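Long-range contact in SusD-like protein BACOVA_02651 (Bacteroides ovatus, PDB 5E75), which binds polysaccharide at the bacterial cell surface and probably captures xyloglucan before its transport into the periplasm for degradation: residues P144-F157 / Q504-F517. Residues are numbered along the deposited sequence; the frame is centred on the assembly and turned at random.
Sequences PVRPLNREEDVFQF and QNPLLNEPPVPYTF
N149 reaches V513 and Y515 where the proline-rich C-terminal tail of this SusD-family protein runs along the loop leading into helix 151-168, joining parts of the fold far apart in sequence. The N149 amide gives a nearly straight bond from ND2 to V513 O (3.1 Å), arriving from above the carbonyl plane, while its OD1 accepts from the backbone of L133. One residue before N149, L148 O accepts from V513 N at 2.8 Å. L148 drops between the 3-10 turn 506-509 and P512: the L148 and L508 side chains cross at about a right angle, L148 CD2 touching L508 CD2 at 3.6 Å, and L148 CB rests on P512. Further along, N505 has its CG anti to the backbone N (chi1 180°), which carries ND2 to a lone pair of R146 O, 2.9 Å away; its OD1 closes an Asx turn with L507 N.

At the helix start, R150 grips D153 side-on, NE to OD2 and NH2 to OD1; this pairing fixes the guanidinium, and P514 CB lies over one of its faces, toward the rim. D153 OD2 also accepts from the backbone N-H of R150, the N-cap residue. Beyond it, F157 and Y515 form an offset edge-to-face pair, the F157 edge toward the Y515 face with planes at 82°, and Y515 OH is hydrogen-bonded to E135. F517 closes the row: Y515 CD2 sits over the centre of the F517 ring, and F517 CZ meets D153 O, at the ring edge, at 3.4 Å.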
loop_
_atom_site.group_PDB
_atom_site.type_symbol
_atom_site.label_atom_id
_atom_site.label_comp_id
_atom_site.label_asym_id
_atom_site.label_seq_id
_atom_site.Cartn_x
_atom_site.Cartn_y
_atom_site.Cartn_z
ATOM N N PRO A 144 -27.752 12.816 1.760
ATOM C CA PRO A 144 -26.758 11.751 1.651
ATOM C C PRO A 144 -27.102 10.748 0.563
ATOM O O PRO A 144 -26.243 9.941 0.218
ATOM C CB PRO A 144 -26.809 11.092 3.033
ATOM C CG PRO A 144 -28.169 11.335 3.513
ATOM C CD PRO A 144 -28.582 12.654 2.972
ATOM N N VAL A 145 -28.313 10.790 0.022
ATOM C CA VAL A 145 -28.690 9.871 -1.058
ATOM C C VAL A 145 -28.243 10.455 -2.395
ATOM O O VAL A 145 -28.969 11.207 -3.041
ATOM C CB VAL A 145 -30.189 9.552 -1.038
ATOM C CG1 VAL A 145 -30.541 8.561 -2.153
ATOM C CG2 VAL A 145 -30.580 8.992 0.336
ATOM N N ARG A 146 -27.005 10.126 -2.759
ATOM C CA ARG A 146 -26.322 10.695 -3.914
ATOM C C ARG A 146 -25.780 9.577 -4.798
ATOM O O ARG A 146 -25.370 8.540 -4.284
ATOM C CB ARG A 146 -25.143 11.552 -3.442
ATOM C CG ARG A 146 -25.523 12.696 -2.512
ATOM C CD ARG A 146 -26.217 13.807 -3.265
ATOM N NE ARG A 146 -26.565 14.925 -2.385
ATOM C CZ ARG A 146 -26.767 16.172 -2.799
ATOM N NH1 ARG A 146 -26.643 16.481 -4.083
ATOM N NH2 ARG A 146 -27.087 17.118 -1.923
ATOM N N PRO A 147 -25.743 9.801 -6.122
ATOM C CA PRO A 147 -25.309 8.726 -7.009
ATOM C C PRO A 147 -23.799 8.547 -7.069
ATOM O O PRO A 147 -23.026 9.466 -6.773
ATOM C CB PRO A 147 -25.817 9.187 -8.375
ATOM C CG PRO A 147 -25.865 10.667 -8.287
ATOM C CD PRO A 147 -26.239 10.970 -6.877
ATOM N N LEU A 148 -23.405 7.341 -7.448
ATOM C CA LEU A 148 -22.038 7.047 -7.815
ATOM C C LEU A 148 -21.648 7.818 -9.065
ATOM O O LEU A 148 -22.493 8.122 -9.908
ATOM C CB LEU A 148 -21.917 5.560 -8.113
ATOM C CG LEU A 148 -22.139 4.601 -6.942
ATOM C CD1 LEU A 148 -22.462 3.204 -7.466
ATOM C CD2 LEU A 148 -20.898 4.580 -6.094
ATOM N N ASN A 149 -20.357 8.107 -9.191
ATOM C CA ASN A 149 -19.806 8.643 -10.428
ATOM C C ASN A 149 -18.951 7.611 -11.148
ATOM O O ASN A 149 -18.463 6.661 -10.533
ATOM C CB ASN A 149 -19.005 9.905 -10.114
ATOM C CG ASN A 149 -19.868 10.987 -9.504
ATOM O OD1 ASN A 149 -19.676 11.395 -8.352
ATOM N ND2 ASN A 149 -20.846 11.453 -10.271
ATOM N N ARG A 150 -18.771 7.788 -12.454
ATOM C CA ARG A 150 -18.123 6.764 -13.276
ATOM C C ARG A 150 -16.630 6.680 -13.007
ATOM O O ARG A 150 -16.020 7.640 -12.564
ATOM C CB ARG A 150 -18.336 7.061 -14.759
ATOM C CG ARG A 150 -19.802 7.198 -15.166
ATOM C CD ARG A 150 -19.914 7.776 -16.573
ATOM N NE ARG A 150 -19.328 9.110 -16.603
ATOM C CZ ARG A 150 -19.368 9.945 -17.633
ATOM N NH1 ARG A 150 -19.992 9.600 -18.755
ATOM N NH2 ARG A 150 -18.799 11.138 -17.526
ATOM N N GLU A 151 -16.047 5.516 -13.260
ATOM C CA GLU A 151 -14.614 5.340 -13.129
ATOM C C GLU A 151 -13.829 6.446 -13.859
ATOM O O GLU A 151 -12.852 6.960 -13.313
ATOM C CB GLU A 151 -14.216 3.934 -13.608
ATOM C CG GLU A 151 -14.743 2.829 -12.681
ATOM C CD GLU A 151 -14.466 1.408 -13.153
ATOM O OE1 GLU A 151 -13.741 1.211 -14.148
ATOM O OE2 GLU A 151 -14.990 0.467 -12.522
ATOM N N GLU A 152 -14.232 6.833 -15.073
ATOM C CA GLU A 152 -13.502 7.880 -15.779
ATOM C C GLU A 152 -13.578 9.225 -15.057
ATOM O O GLU A 152 -12.601 9.967 -15.065
ATOM C CB GLU A 152 -13.950 8.028 -17.250
ATOM C CG GLU A 152 -13.453 6.914 -18.184
ATOM C CD GLU A 152 -11.928 6.813 -18.216
ATOM O OE1 GLU A 152 -11.282 7.863 -18.439
ATOM O OE2 GLU A 152 -11.384 5.692 -18.007
ATOM N N ASP A 153 -14.728 9.536 -14.455
ATOM C CA ASP A 153 -14.874 10.759 -13.674
ATOM C C ASP A 153 -13.912 10.749 -12.493
ATOM O O ASP A 153 -13.309 11.777 -12.167
ATOM C CB ASP A 153 -16.291 10.910 -13.089
ATOM C CG ASP A 153 -17.376 11.086 -14.132
ATOM O OD1 ASP A 153 -17.300 12.004 -14.967
ATOM O OD2 ASP A 153 -18.369 10.331 -14.043
ATOM N N VAL A 154 -13.808 9.599 -11.825
ATOM C CA VAL A 154 -12.975 9.459 -10.636
ATOM C C VAL A 154 -11.522 9.699 -11.036
ATOM O O VAL A 154 -10.817 10.474 -10.389
ATOM C CB VAL A 154 -13.182 8.105 -9.937
ATOM C CG1 VAL A 154 -12.289 7.993 -8.703
ATOM C CG2 VAL A 154 -14.635 7.944 -9.506
ATOM N N PHE A 155 -11.091 9.109 -12.155
ATOM C CA PHE A 155 -9.750 9.384 -12.650
ATOM C C PHE A 155 -9.510 10.875 -12.881
ATOM O O PHE A 155 -8.477 11.407 -12.487
ATOM C CB PHE A 155 -9.479 8.653 -13.969
ATOM C CG PHE A 155 -8.846 7.287 -13.831
ATOM C CD1 PHE A 155 -7.551 7.146 -13.340
ATOM C CD2 PHE A 155 -9.506 6.159 -14.267
ATOM C CE1 PHE A 155 -6.954 5.896 -13.251
ATOM C CE2 PHE A 155 -8.913 4.911 -14.180
ATOM C CZ PHE A 155 -7.642 4.787 -13.672
ATOM N N GLN A 156 -10.439 11.549 -13.552
ATOM C CA GLN A 156 -10.238 12.962 -13.842
ATOM C C GLN A 156 -10.192 13.798 -12.560
ATOM O O GLN A 156 -9.403 14.733 -12.457
ATOM C CB GLN A 156 -11.329 13.463 -14.791
ATOM C CG GLN A 156 -11.126 14.898 -15.241
ATOM C CD GLN A 156 -9.932 15.039 -16.144
ATOM O OE1 GLN A 156 -9.826 14.348 -17.161
ATOM N NE2 GLN A 156 -9.001 15.903 -15.778
ATOM N N PHE A 157 -11.012 13.445 -11.571
ATOM C CA PHE A 157 -11.060 14.164 -10.300
ATOM C C PHE A 157 -9.708 14.033 -9.590
ATOM O O PHE A 157 -9.157 15.003 -9.068
ATOM C CB PHE A 157 -12.218 13.581 -9.478
ATOM C CG PHE A 157 -12.537 14.333 -8.224
ATOM C CD1 PHE A 157 -11.831 14.103 -7.055
ATOM C CD2 PHE A 157 -13.575 15.246 -8.204
ATOM C CE1 PHE A 157 -12.135 14.789 -5.892
ATOM C CE2 PHE A 157 -13.890 15.934 -7.054
ATOM C CZ PHE A 157 -13.171 15.709 -5.887
ATOM N N GLN A 504 -28.390 2.963 3.728
ATOM C CA GLN A 504 -28.547 4.402 3.887
ATOM C C GLN A 504 -28.630 5.137 2.553
ATOM O O GLN A 504 -29.308 6.155 2.454
ATOM C CB GLN A 504 -27.402 4.967 4.731
ATOM C CG GLN A 504 -27.388 4.444 6.158
ATOM C CD GLN A 504 -28.713 4.664 6.875
ATOM O OE1 GLN A 504 -29.341 5.717 6.739
ATOM N NE2 GLN A 504 -29.152 3.660 7.630
ATOM N N ASN A 505 -27.943 4.619 1.535
ATOM C CA ASN A 505 -27.930 5.243 0.208
ATOM C C ASN A 505 -28.182 4.204 -0.884
ATOM O O ASN A 505 -27.235 3.622 -1.426
ATOM C CB ASN A 505 -26.599 5.956 -0.045
ATOM C CG ASN A 505 -26.545 6.607 -1.407
ATOM O OD1 ASN A 505 -27.550 6.662 -2.111
ATOM N ND2 ASN A 505 -25.374 7.121 -1.780
ATOM N N PRO A 506 -29.451 3.960 -1.218
ATOM C CA PRO A 506 -29.741 2.933 -2.228
ATOM C C PRO A 506 -29.180 3.221 -3.621
ATOM O O PRO A 506 -29.190 2.319 -4.468
ATOM C CB PRO A 506 -31.276 2.881 -2.271
ATOM C CG PRO A 506 -31.755 4.034 -1.460
ATOM C CD PRO A 506 -30.667 4.440 -0.539
ATOM N N LEU A 507 -28.689 4.431 -3.871
ATOM C CA LEU A 507 -28.115 4.713 -5.179
ATOM C C LEU A 507 -26.774 4.018 -5.352
ATOM O O LEU A 507 -26.260 3.950 -6.464
ATOM C CB LEU A 507 -27.987 6.216 -5.430
ATOM C CG LEU A 507 -29.316 6.980 -5.517
ATOM C CD1 LEU A 507 -29.085 8.459 -5.752
ATOM C CD2 LEU A 507 -30.209 6.428 -6.605
ATOM N N LEU A 508 -26.212 3.483 -4.271
ATOM C CA LEU A 508 -25.013 2.662 -4.388
ATOM C C LEU A 508 -25.302 1.382 -5.187
ATOM O O LEU A 508 -24.379 0.758 -5.704
ATOM C CB LEU A 508 -24.411 2.339 -3.020
ATOM C CG LEU A 508 -23.839 3.536 -2.251
ATOM C CD1 LEU A 508 -23.329 3.069 -0.896
ATOM C CD2 LEU A 508 -22.731 4.279 -3.010
ATOM N N ASN A 509 -26.577 1.025 -5.323
ATOM C CA ASN A 509 -26.988 -0.114 -6.154
ATOM C C ASN A 509 -27.451 0.279 -7.556
ATOM O O ASN A 509 -27.920 -0.571 -8.318
ATOM C CB ASN A 509 -28.125 -0.885 -5.472
ATOM C CG ASN A 509 -27.632 -1.941 -4.501
ATOM O OD1 ASN A 509 -26.522 -2.451 -4.618
ATOM N ND2 ASN A 509 -28.479 -2.283 -3.537
ATOM N N GLU A 510 -27.299 1.551 -7.911
ATOM C CA GLU A 510 -27.761 2.061 -9.196
ATOM C C GLU A 510 -26.573 2.475 -10.043
ATOM O O GLU A 510 -25.464 2.631 -9.536
ATOM C CB GLU A 510 -28.695 3.250 -8.987
ATOM C CG GLU A 510 -29.957 2.903 -8.186
ATOM C CD GLU A 510 -30.815 1.869 -8.888
ATOM O OE1 GLU A 510 -30.866 1.891 -10.134
ATOM O OE2 GLU A 510 -31.422 1.025 -8.196
ATOM N N PRO A 511 -26.794 2.651 -11.352
ATOM C CA PRO A 511 -25.678 2.966 -12.244
ATOM C C PRO A 511 -24.989 4.283 -11.887
ATOM O O PRO A 511 -25.666 5.207 -11.423
ATOM C CB PRO A 511 -26.358 3.088 -13.616
ATOM C CG PRO A 511 -27.589 2.287 -13.507
ATOM C CD PRO A 511 -28.047 2.405 -12.095
ATOM N N PRO A 512 -23.671 4.373 -12.108
ATOM C CA PRO A 512 -22.998 5.664 -11.931
ATOM C C PRO A 512 -23.378 6.670 -13.005
ATOM O O PRO A 512 -23.803 6.310 -14.122
ATOM C CB PRO A 512 -21.506 5.305 -12.011
ATOM C CG PRO A 512 -21.463 4.057 -12.797
ATOM C CD PRO A 512 -22.730 3.310 -12.499
ATOM N N VAL A 513 -23.232 7.936 -12.653
ATOM C CA VAL A 513 -23.619 9.036 -13.522
ATOM C C VAL A 513 -22.448 9.983 -13.681
ATOM O O VAL A 513 -21.492 9.939 -12.909
ATOM C CB VAL A 513 -24.822 9.798 -12.958
ATOM C CG1 VAL A 513 -25.972 8.825 -12.663
ATOM C CG2 VAL A 513 -24.456 10.572 -11.690
ATOM N N PRO A 514 -22.498 10.845 -14.700
ATOM C CA PRO A 514 -21.391 11.789 -14.866
ATOM C C PRO A 514 -21.282 12.787 -13.726
ATOM O O PRO A 514 -22.291 13.224 -13.180
ATOM C CB PRO A 514 -21.742 12.523 -16.170
ATOM C CG PRO A 514 -22.718 11.624 -16.866
ATOM C CD PRO A 514 -23.485 10.936 -15.792
ATOM N N TYR A 515 -20.053 13.160 -13.402
ATOM C CA TYR A 515 -19.801 14.207 -12.415
ATOM C C TYR A 515 -19.831 15.580 -13.082
ATOM O O TYR A 515 -19.362 15.744 -14.202
ATOM C CB TYR A 515 -18.436 13.987 -11.751
ATOM C CG TYR A 515 -18.156 14.926 -10.591
ATOM C CD1 TYR A 515 -18.888 14.843 -9.413
ATOM C CD2 TYR A 515 -17.159 15.880 -10.665
ATOM C CE1 TYR A 515 -18.642 15.695 -8.344
ATOM C CE2 TYR A 515 -16.899 16.743 -9.595
ATOM C CZ TYR A 515 -17.643 16.640 -8.444
ATOM O OH TYR A 515 -17.409 17.478 -7.375
ATOM N N THR A 516 -20.385 16.565 -12.384
ATOM C CA THR A 516 -20.294 17.946 -12.840
ATOM C C THR A 516 -19.047 18.604 -12.280
ATOM O O THR A 516 -18.985 18.970 -11.103
ATOM C CB THR A 516 -21.513 18.758 -12.425
ATOM O OG1 THR A 516 -21.608 18.777 -10.998
ATOM C CG2 THR A 516 -22.746 18.146 -13.013
ATOM N N PHE A 517 -18.043 18.730 -13.132
ATOM C CA PHE A 517 -16.759 19.276 -12.726
ATOM C C PHE A 517 -16.844 20.783 -12.546
ATOM O O PHE A 517 -17.615 21.460 -13.230
ATOM C CB PHE A 517 -15.668 18.875 -13.730
ATOM C CG PHE A 517 -15.201 17.453 -13.563
ATOM C CD1 PHE A 517 -15.798 16.406 -14.252
ATOM C CD2 PHE A 517 -14.184 17.168 -12.678
ATOM C CE1 PHE A 517 -15.374 15.101 -14.057
ATOM C CE2 PHE A 517 -13.764 15.889 -12.484
ATOM C CZ PHE A 517 -14.356 14.848 -13.165
HETATM O O HOH W 1 -25.578 5.683 -8.554
HETATM O O HOH W 2 -18.153 14.289 -16.266
#